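Local coordinates for protein ribonucleoside-diphosphate reductase subunit beta (Clostridium botulinum, PDB 6ZJK) that forms the di-iron R2 subunit of a ribonucleotide reductase, which probably supplies the radical used to reduce ribonucleoside diphosphates to deoxyribonucleotides, at residues A[70-73]-A[74-77]; A[111-114]-A[115-119]; A[133-136]-A[137-141]; A[229-232]-A[233-236]. All coordinates share one frame; numbering follows the deposited sequence.

Interaction 1. Residues A[70-73]-A[74-77]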
loop_
_atom_site.group_PDB
_atom_site.type_symbol
_atom_site.label_atom_id
_atom_site.label_comp_id
_atom_site.label_asym_id
_atom_site.label_seq_id
_atom_site.Cartn_x
_atom_site.Cartn_y
_atom_site.Cartn_z
ATOM N N PHE A 70 10.845 -2.119 8.851
ATOM C CA PHE A 70 9.534 -2.671 9.231
ATOM C C PHE A 70 9.431 -2.907 10.742
ATOM O O PHE A 70 10.353 -3.423 11.379
ATOM C CB PHE A 70 9.276 -3.975 8.452
ATOM C CG PHE A 70 7.990 -4.704 8.834
ATOM C CD1 PHE A 70 6.772 -4.308 8.322
ATOM C CD2 PHE A 70 8.019 -5.818 9.659
ATOM C CE1 PHE A 70 5.593 -4.992 8.663
ATOM C CE2 PHE A 70 6.850 -6.511 9.993
ATOM C CZ PHE A 70 5.638 -6.091 9.500
ATOM N N TRP A 71 8.302 -2.542 11.300
ATOM C CA TRP A 71 8.042 -2.707 12.714
ATOM C C TRP A 71 6.547 -2.936 12.954
ATOM O O TRP A 71 5.735 -2.603 12.148
ATOM C CB TRP A 71 8.574 -1.513 13.522
ATOM C CG TRP A 71 7.940 -0.239 13.163
ATOM C CD1 TRP A 71 8.100 0.443 12.035
ATOM C CD2 TRP A 71 7.005 0.487 13.938
ATOM N NE1 TRP A 71 7.335 1.541 12.040
ATOM C CE2 TRP A 71 6.644 1.592 13.208
ATOM C CE3 TRP A 71 6.427 0.298 15.183
ATOM C CZ2 TRP A 71 5.741 2.508 13.666
ATOM C CZ3 TRP A 71 5.539 1.198 15.627
ATOM C CH2 TRP A 71 5.205 2.292 14.883
ATOM N N ILE A 72 6.232 -3.537 14.074
ATOM C CA ILE A 72 4.883 -3.845 14.466
ATOM C C ILE A 72 4.630 -3.187 15.798
ATOM O O ILE A 72 5.209 -3.530 16.774
ATOM C CB ILE A 72 4.640 -5.365 14.557
ATOM C CG1 ILE A 72 4.967 -6.051 13.234
ATOM C CG2 ILE A 72 3.212 -5.641 14.925
ATOM C CD1 ILE A 72 4.798 -7.543 13.241
ATOM N N PRO A 73 3.740 -2.244 15.807
ATOM C CA PRO A 73 3.394 -1.427 16.961
ATOM C C PRO A 73 3.084 -2.205 18.202
ATOM O O PRO A 73 3.641 -1.975 19.235
ATOM C CB PRO A 73 2.190 -0.670 16.504
ATOM C CG PRO A 73 2.254 -0.692 15.073
ATOM C CD PRO A 73 3.018 -1.848 14.621
ATOM N N GLU A 74 2.311 -3.280 18.079
ATOM C CA GLU A 74 1.937 -4.135 19.226
ATOM C C GLU A 74 3.036 -4.932 19.859
ATOM O O GLU A 74 2.863 -5.435 20.872
ATOM C CB GLU A 74 0.724 -5.009 18.925
ATOM C CG GLU A 74 -0.553 -4.223 18.764
ATOM C CD GLU A 74 -1.797 -5.053 18.499
ATOM O OE1 GLU A 74 -1.690 -6.282 18.444
ATOM O OE2 GLU A 74 -2.877 -4.469 18.355
ATOM N N GLU A 75 4.207 -4.886 19.267
ATOM C CA GLU A 75 5.332 -5.581 19.812
ATOM C C GLU A 75 6.089 -4.716 20.838
ATOM O O GLU A 75 7.036 -5.153 21.404
ATOM C CB GLU A 75 6.256 -6.064 18.688
ATOM C CG GLU A 75 6.032 -7.494 18.235
ATOM C CD GLU A 75 6.880 -7.944 17.044
ATOM O OE1 GLU A 75 6.625 -9.011 16.512
ATOM O OE2 GLU A 75 7.797 -7.262 16.618
ATOM N N ILE A 76 5.652 -3.485 21.050
ATOM C CA ILE A 76 6.273 -2.601 21.991
ATOM C C ILE A 76 5.382 -2.512 23.209
ATOM O O ILE A 76 4.307 -2.073 23.121
ATOM C CB ILE A 76 6.467 -1.232 21.369
ATOM C CG1 ILE A 76 7.491 -1.302 20.267
ATOM C CG2 ILE A 76 6.915 -0.257 22.407
ATOM C CD1 ILE A 76 7.226 -0.318 19.187
ATOM N N SER A 77 5.876 -2.901 24.346
ATOM C CA SER A 77 5.009 -2.922 25.518
ATOM C C SER A 77 4.810 -1.528 26.105
ATOM O O SER A 77 5.764 -0.766 26.278
ATOM C CB SER A 77 5.602 -3.824 26.591
ATOM O OG SER A 77 5.112 -3.431 27.852
HETATM O O HOH W 1 8.197 -4.496 15.369
#
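Trp71 meets Ile76 across a short turn in the loop between helix 58-68 and helix 79-84. Its CG sits between the backbone N and the carbonyl carbon (chi1 62°), and this swings the indole toward the later residue. CE3 of Trp71 then lies 4.1 Å from CD1 of Ile76, and the methyl comes to the ring obliquely. The indole NE1 has its own partner, since it is hydrogen-bonded to Asp237. Ile72 comes next and works mainly through its backbone. Its carbonyl O accepts the N-H of Glu75 at 3.0 Å, with the donor 44° out of the carbonyl plane. Ile72 N lies 2.5 Å from a water, too short for a normal bond, so that leg is doubtful. The same water donates to Glu75 OE2 at 3.1 Å and would link the backbone to the extended carboxylate arm. The CD1 methyl of Ile72 passes 4.0 Å from Glu75 OE1. Pro73 starts the 3-10 turn. Its O accepts from Ile76 N at 3.1 Å. CB of Ile76 points back toward 70-73, and CD1 of Ile76 lies 3.9 Å from Pro73 O. The turn lies against two helices. Pro73 and Glu74 touch helix 124-151, while Trp71 and Ile76 rest on helix 225-255, where Trp71 stacks on Tyr233. Glu74 also forms a salt bridge with Arg64 of the second subunit.

Interaction 2. Residues A[111-114]-A[115-119]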
loop_
_atom_site.group_PDB
_atom_site.type_symbol
_atom_site.label_atom_id
_atom_site.label_comp_id
_atom_site.label_asym_id
_atom_site.label_seq_id
_atom_site.Cartn_x
_atom_site.Cartn_y
_atom_site.Cartn_z
ATOM N N SER A 111 -3.176 8.101 3.886
ATOM C CA SER A 111 -3.609 6.789 3.409
ATOM C C SER A 111 -4.641 6.839 2.296
ATOM O O SER A 111 -4.712 5.975 1.496
ATOM C CB SER A 111 -4.170 5.954 4.532
ATOM O OG SER A 111 -3.237 5.642 5.476
ATOM N N GLU A 112 -5.452 7.862 2.272
ATOM C CA GLU A 112 -6.404 8.041 1.268
ATOM C C GLU A 112 -5.897 8.807 0.084
ATOM O O GLU A 112 -6.338 8.568 -0.981
ATOM C CB GLU A 112 -7.563 8.820 1.820
ATOM C CG GLU A 112 -8.419 8.058 2.774
ATOM C CD GLU A 112 -9.302 7.077 2.099
ATOM O OE1 GLU A 112 -9.634 6.110 2.747
ATOM O OE2 GLU A 112 -9.669 7.289 0.950
ATOM N N ASN A 113 -5.003 9.750 0.273
ATOM C CA ASN A 113 -4.534 10.562 -0.823
ATOM C C ASN A 113 -3.372 10.023 -1.648
ATOM O O ASN A 113 -3.326 10.263 -2.796
ATOM C CB ASN A 113 -4.145 11.931 -0.340
ATOM C CG ASN A 113 -3.889 12.881 -1.449
ATOM O OD1 ASN A 113 -4.742 13.113 -2.268
ATOM N ND2 ASN A 113 -2.733 13.443 -1.471
ATOM N N LEU A 114 -2.424 9.374 -1.019
ATOM C CA LEU A 114 -1.292 8.819 -1.711
ATOM C C LEU A 114 -1.639 8.006 -2.968
ATOM O O LEU A 114 -0.981 8.135 -3.949
ATOM C CB LEU A 114 -0.445 8.002 -0.765
ATOM C CG LEU A 114 0.343 8.845 0.197
ATOM C CD1 LEU A 114 1.186 8.050 1.129
ATOM C CD2 LEU A 114 1.153 9.859 -0.552
ATOM N N PRO A 115 -2.686 7.202 -2.911
ATOM C CA PRO A 115 -2.986 6.451 -4.114
ATOM C C PRO A 115 -3.507 7.295 -5.218
ATOM O O PRO A 115 -3.567 6.863 -6.321
ATOM C CB PRO A 115 -4.060 5.511 -3.676
ATOM C CG PRO A 115 -3.873 5.354 -2.259
ATOM C CD PRO A 115 -3.239 6.567 -1.723
ATOM N N ASN A 116 -3.898 8.505 -4.910
ATOM C CA ASN A 116 -4.412 9.372 -5.925
ATOM C C ASN A 116 -3.291 10.081 -6.620
ATOM O O ASN A 116 -3.410 10.504 -7.738
ATOM C CB ASN A 116 -5.334 10.378 -5.294
ATOM C CG ASN A 116 -6.730 9.889 -5.224
ATOM O OD1 ASN A 116 -6.987 8.781 -4.807
ATOM N ND2 ASN A 116 -7.648 10.725 -5.634
ATOM N N ILE A 117 -2.199 10.205 -5.937
ATOM C CA ILE A 117 -1.097 10.819 -6.514
ATOM C C ILE A 117 -0.443 9.751 -7.326
ATOM O O ILE A 117 -0.164 9.945 -8.462
ATOM C CB ILE A 117 -0.190 11.332 -5.435
ATOM C CG1 ILE A 117 -0.676 12.691 -5.013
ATOM C CG2 ILE A 117 1.223 11.417 -5.918
ATOM C CD1 ILE A 117 0.001 13.199 -3.796
ATOM N N SER A 118 -0.218 8.619 -6.705
ATOM C CA SER A 118 0.418 7.499 -7.342
ATOM C C SER A 118 -0.137 7.025 -8.654
ATOM O O SER A 118 0.569 6.601 -9.473
ATOM C CB SER A 118 0.438 6.357 -6.388
ATOM O OG SER A 118 1.203 5.340 -6.876
ATOM N N ARG A 119 -1.402 7.209 -8.913
ATOM C CA ARG A 119 -1.990 6.808 -10.128
ATOM C C ARG A 119 -1.758 7.694 -11.338
ATOM O O ARG A 119 -2.209 7.396 -12.391
ATOM C CB ARG A 119 -3.456 6.495 -9.859
ATOM C CG ARG A 119 -4.499 7.531 -10.146
ATOM C CD ARG A 119 -5.910 6.988 -9.869
ATOM N NE ARG A 119 -6.771 8.073 -9.403
ATOM C CZ ARG A 119 -8.074 8.209 -9.625
ATOM N NH1 ARG A 119 -8.761 7.345 -10.337
ATOM N NH2 ARG A 119 -8.698 9.254 -9.134
HETATM O O HOH W 2 -6.326 13.759 -4.870
#
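Asn113 and Asn116 point their amides to the same water but cross at about a right angle. The two amide planes are 34° apart. The water donates to Asn113 OD1 at 3.1 Å and weakly accepts from Asn116 ND2, so it joins two side chains that make no direct bond. The other end of the Asn113 amide serves a different neighbour. With CG anti to the backbone N (chi1 -170°), the side chain leans forward along the helix, and ND2 lies 3.6 Å from the CD1 methyl of Ile117. Those two side chains meet at a slant. Leu114 and Pro115 are in tighter contact. CD of the proline ring is 3.3 Å from Leu114 CB, closer than usual for two carbons. The same CD lies 3.6 Å from Ser111 O, where a normal helix would place an N-H. Proline has no hydrogen to give, and the helix is kinked here. Asn116 N bonds instead to Asn113 O at 2.8 Å, three residues back. Ile117 N is held only weakly, by Asn113 O and Leu114 O. The regular pattern returns with Ser118 N to Leu114 O at 2.9 Å, almost straight at 173°. The chemistry is that of a proline kink near the end of helix 90-118: lost and weakened backbone bonds, with a water linking two amides beside it, weakly on the Asn116 side.

Interaction 3. Residues A[133-136]-A[137-141]. With FE (Fe (III) ion), chain H; FE (Fe (III) ion), chain G.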
loop_
_atom_site.group_PDB
_atom_site.type_symbol
_atom_site.label_atom_id
_atom_site.label_comp_id
_atom_site.label_asym_id
_atom_site.label_seq_id
_atom_site.Cartn_x
_atom_site.Cartn_y
_atom_site.Cartn_z
ATOM N N GLN A 133 4.859 3.450 1.071
ATOM C CA GLN A 133 4.615 4.557 1.940
ATOM C C GLN A 133 3.214 4.440 2.465
ATOM O O GLN A 133 3.033 4.556 3.608
ATOM C CB GLN A 133 4.804 5.895 1.246
ATOM C CG GLN A 133 4.684 7.103 2.127
ATOM C CD GLN A 133 4.868 8.432 1.430
ATOM O OE1 GLN A 133 5.297 8.538 0.303
ATOM N NE2 GLN A 133 4.533 9.470 2.138
ATOM N N THR A 134 2.248 4.224 1.596
ATOM C CA THR A 134 0.849 4.121 2.015
ATOM C C THR A 134 0.658 3.052 3.089
ATOM O O THR A 134 -0.074 3.262 4.072
ATOM C CB THR A 134 -0.034 3.811 0.811
ATOM O OG1 THR A 134 0.073 4.869 -0.140
ATOM C CG2 THR A 134 -1.477 3.667 1.226
ATOM N N PHE A 135 1.302 1.901 2.904
ATOM C CA PHE A 135 1.274 0.823 3.885
ATOM C C PHE A 135 1.823 1.285 5.235
ATOM O O PHE A 135 1.239 0.986 6.282
ATOM C CB PHE A 135 2.072 -0.349 3.308
ATOM C CG PHE A 135 2.604 -1.307 4.317
ATOM C CD1 PHE A 135 1.800 -2.322 4.828
ATOM C CD2 PHE A 135 3.928 -1.243 4.717
ATOM C CE1 PHE A 135 2.305 -3.242 5.734
ATOM C CE2 PHE A 135 4.443 -2.151 5.632
ATOM C CZ PHE A 135 3.629 -3.154 6.142
ATOM N N GLN A 136 2.922 2.048 5.226
ATOM C CA GLN A 136 3.521 2.561 6.464
ATOM C C GLN A 136 2.617 3.561 7.163
ATOM O O GLN A 136 2.607 3.618 8.399
ATOM C CB GLN A 136 4.890 3.221 6.194
ATOM C CG GLN A 136 5.975 2.219 5.803
ATOM C CD GLN A 136 7.342 2.803 5.555
ATOM O OE1 GLN A 136 7.527 4.032 5.511
ATOM N NE2 GLN A 136 8.332 1.916 5.405
ATOM N N GLU A 137 1.862 4.331 6.425
ATOM C CA GLU A 137 0.945 5.268 6.981
ATOM C C GLU A 137 -0.222 4.519 7.681
ATOM O O GLU A 137 -0.671 4.943 8.699
ATOM C CB GLU A 137 0.418 6.242 5.954
ATOM C CG GLU A 137 1.390 7.125 5.185
ATOM C CD GLU A 137 2.401 7.947 5.966
ATOM O OE1 GLU A 137 2.724 7.654 7.063
ATOM O OE2 GLU A 137 2.932 8.902 5.432
ATOM N N GLU A 138 -0.685 3.418 7.101
ATOM C CA GLU A 138 -1.692 2.595 7.766
ATOM C C GLU A 138 -1.173 2.052 9.091
ATOM O O GLU A 138 -1.923 1.967 10.077
ATOM C CB GLU A 138 -2.153 1.451 6.863
ATOM C CG GLU A 138 -2.854 1.875 5.574
ATOM C CD GLU A 138 -4.292 2.314 5.779
ATOM O OE1 GLU A 138 -4.764 2.362 6.937
ATOM O OE2 GLU A 138 -4.972 2.598 4.767
ATOM N N ILE A 139 0.101 1.661 9.133
ATOM C CA ILE A 139 0.678 1.173 10.385
ATOM C C ILE A 139 0.759 2.289 11.432
ATOM O O ILE A 139 0.540 2.051 12.633
ATOM C CB ILE A 139 2.032 0.504 10.109
ATOM C CG1 ILE A 139 1.783 -0.800 9.330
ATOM C CG2 ILE A 139 2.794 0.211 11.393
ATOM C CD1 ILE A 139 2.998 -1.692 9.261
ATOM N N HIS A 140 0.965 3.500 10.990
ATOM C CA HIS A 140 1.080 4.642 11.876
ATOM C C HIS A 140 -0.252 4.903 12.522
ATOM O O HIS A 140 -0.349 5.020 13.678
ATOM C CB HIS A 140 1.601 5.882 11.154
ATOM C CG HIS A 140 3.030 5.771 10.718
ATOM N ND1 HIS A 140 3.607 6.615 9.799
ATOM C CD2 HIS A 140 3.968 4.865 11.034
ATOM C CE1 HIS A 140 4.837 6.222 9.594
ATOM N NE2 HIS A 140 5.080 5.171 10.330
ATOM N N ALA A 141 -1.260 4.944 11.714
ATOM C CA ALA A 141 -2.608 5.198 12.201
ATOM C C ALA A 141 -3.045 4.134 13.197
ATOM O O ALA A 141 -3.712 4.441 14.198
ATOM C CB ALA A 141 -3.581 5.287 11.025
HETATM FE FE FE H . 3.005 8.738 8.956
HETATM FE FE FE G . 4.587 9.990 6.364
HETATM O O HOH W 3 5.261 8.927 8.118
#
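Glu137 and His140, one helical turn apart, bind the same iron (chain H) through OE1 at 2.2 Å and ND1 at 2.4 Å. The Glu137 chain bends at chi2 (-52°), which turns its carboxylate toward both metals. OE2 binds the second iron (chain G) at 2.2 Å, so the carboxylate bridges the pair, as does a water bound to both irons. The His140 imidazole lies over the carbonyl of Gln136. That O sits 3.1 Å above the ring plane, over its centre, and also accepts His140 N. His140 NE2 is hydrogen-bonded to Asp237, which would help fix the ring's rotation. Gln133 extends alongside Glu137, pointing the same way, with NE2 3.7 Å from OE2. Elsewhere, chi1 of Phe135 (157°, CG anti to the backbone N) turns the ring toward Ile139, whose CG1 lies over one face while CD1 is 3.5 Å from CZ. This segment of helix 124-151 supplies one wall of the di-iron site. Asp107 of helix 90-118, Glu204 of helix 190-220, and Glu238 and His241 of helix 225-255 complete it. Away from the irons, Glu138 OE2 pairs with Asn131 and Arg49 of the second subunit, and Phe135 stacks on Phe135 of that subunit.

Interaction 4. Residues A[229-232]-A[233-236]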
loop_
_atom_site.group_PDB
_atom_site.type_symbol
_atom_site.label_atom_id
_atom_site.label_comp_id
_atom_site.label_asym_id
_atom_site.label_seq_id
_atom_site.Cartn_x
_atom_site.Cartn_y
_atom_site.Cartn_z
ATOM N N THR A 229 8.802 5.760 22.413
ATOM C CA THR A 229 9.443 4.741 21.577
ATOM C C THR A 229 8.654 4.479 20.294
ATOM O O THR A 229 9.234 4.423 19.201
ATOM C CB THR A 229 9.657 3.456 22.377
ATOM O OG1 THR A 229 10.548 3.745 23.466
ATOM C CG2 THR A 229 10.284 2.390 21.508
ATOM N N ILE A 230 7.330 4.337 20.394
ATOM C CA ILE A 230 6.526 4.225 19.178
ATOM C C ILE A 230 6.768 5.425 18.257
ATOM O O ILE A 230 6.941 5.255 17.043
ATOM C CB ILE A 230 5.035 4.061 19.526
ATOM C CG1 ILE A 230 4.789 2.680 20.130
ATOM C CG2 ILE A 230 4.158 4.236 18.299
ATOM C CD1 ILE A 230 3.324 2.438 20.600
ATOM N N PHE A 231 6.832 6.653 18.812
ATOM C CA PHE A 231 7.008 7.807 17.935
ATOM C C PHE A 231 8.402 7.858 17.304
ATOM O O PHE A 231 8.543 8.423 16.221
ATOM C CB PHE A 231 6.665 9.123 18.664
ATOM C CG PHE A 231 5.185 9.424 18.639
ATOM C CD1 PHE A 231 4.595 9.935 17.482
ATOM C CD2 PHE A 231 4.366 9.100 19.726
ATOM C CE1 PHE A 231 3.207 10.157 17.415
ATOM C CE2 PHE A 231 2.971 9.326 19.679
ATOM C CZ PHE A 231 2.395 9.850 18.522
ATOM N N LYS A 232 9.428 7.275 17.935
ATOM C CA LYS A 232 10.728 7.174 17.273
ATOM C C LYS A 232 10.648 6.301 16.025
ATOM O O LYS A 232 11.321 6.577 15.022
ATOM C CB LYS A 232 11.785 6.620 18.227
ATOM C CG LYS A 232 12.185 7.569 19.354
ATOM C CD LYS A 232 13.126 6.858 20.306
ATOM C CE LYS A 232 13.527 7.738 21.461
ATOM N NZ LYS A 232 14.548 7.090 22.340
ATOM N N TYR A 233 9.849 5.225 16.069
ATOM C CA TYR A 233 9.718 4.389 14.880
ATOM C C TYR A 233 8.994 5.129 13.766
ATOM O O TYR A 233 9.388 5.048 12.592
ATOM C CB TYR A 233 8.993 3.082 15.225
ATOM C CG TYR A 233 9.891 2.050 15.850
ATOM C CD1 TYR A 233 10.672 1.205 15.051
ATOM C CD2 TYR A 233 9.980 1.921 17.226
ATOM C CE1 TYR A 233 11.502 0.258 15.614
ATOM C CE2 TYR A 233 10.803 0.967 17.804
ATOM C CZ TYR A 233 11.556 0.132 16.991
ATOM O OH TYR A 233 12.384 -0.814 17.559
ATOM N N ILE A 234 8.016 5.900 14.135
ATOM C CA ILE A 234 7.284 6.662 13.178
ATOM C C ILE A 234 8.197 7.725 12.571
ATOM O O ILE A 234 8.131 7.972 11.434
ATOM C CB ILE A 234 6.091 7.342 13.805
ATOM C CG1 ILE A 234 5.129 6.320 14.420
ATOM C CG2 ILE A 234 5.331 8.147 12.812
ATOM C CD1 ILE A 234 3.811 6.913 14.773
ATOM N N ASN A 235 9.012 8.351 13.401
ATOM C CA ASN A 235 9.960 9.384 13.002
ATOM C C ASN A 235 10.905 8.765 11.963
ATOM O O ASN A 235 11.049 9.296 10.964
ATOM C CB ASN A 235 10.724 9.880 14.214
ATOM C CG ASN A 235 11.361 11.253 14.023
ATOM O OD1 ASN A 235 11.547 11.738 12.942
ATOM N ND2 ASN A 235 11.658 11.860 15.119
ATOM N N ARG A 236 11.489 7.626 12.259
ATOM C CA ARG A 236 12.311 6.911 11.331
ATOM C C ARG A 236 11.661 6.733 9.945
ATOM O O ARG A 236 12.234 7.121 8.976
ATOM C CB ARG A 236 12.752 5.623 11.903
ATOM C CG ARG A 236 13.752 4.909 11.049
ATOM C CD ARG A 236 14.268 3.683 11.708
ATOM N NE ARG A 236 13.307 2.606 11.760
ATOM C CZ ARG A 236 13.582 1.419 12.232
ATOM N NH1 ARG A 236 14.754 1.162 12.653
ATOM N NH2 ARG A 236 12.697 0.485 12.278
#
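Tyr233 packs back along the helix against Thr229, the two side chains lying side by side and pointing the same way. This is one of the apolar contacts here: CG2 of Thr229 is 4.0 Å from CE2 of Tyr233. Tyr233 CG lies anti to the carbonyl carbon (chi1 -81°), which brings CD2 beside the previous turn. A second pair is Phe231 with Ile234. Their side chains also run alongside each other, with CD1 of Phe231 4.1 Å from CD1 of Ile234, and the methyl meets the ring obliquely. Ile230 CG2 approaches the same methyl more loosely. A second kind of contact is between carbon and carbonyl. Thr229 O lies at the edge of the Tyr233 ring, near its plane, 3.3 Å from CD2. CG1 of Ile234 sits 3.4 Å from Ile230 O. The backbone bonds are the regular ones of a helix. Tyr233 N reaches Thr229 O at 3.3 Å, Ile234 N reaches Ile230 O at 3.2 Å, Asn235 N reaches Phe231 O at 2.9 Å, and Arg236 N reaches Lys232 O at 3.0 Å with an angle of 172°. Tyr233 N also makes a weak bond to Ile230 O. Thr229 O therefore has both the Tyr233 N-H and the ring edge near it. These residues belong to helix 225-255, whose side chains turn to different neighbours. Phe231 and Asn235 face helix 190-220, where Phe231 stacks on Phe215 and Asn235 ND2 is hydrogen-bonded to Tyr216. Ile234 packs on His140, Ser143 and Tyr144 of helix 124-151, and Ile230 on Ile147 there.

Interactions 2 and 3 are buried, while interactions 1 and 4 are partly buried. Only interaction 3 supplies iron ligands; it touches each of the other three. Leu114 of interaction 2 packs on Thr134 and Gln133, joining consecutive helices. Trp71 of interaction 1 lies against both His140 of interaction 3 and Ile234 of interaction 4. Interactions 2 and 4 are about 12 Å apart at their nearest atoms. Chemistry follows place: metal coordination in 133-141, a proline break with a bridging water in 111-119, regular helical packing in 229-236, and a 3-10 turn in 70-77. The second subunit touches interactions 1, 2 and 3 but not interaction 4.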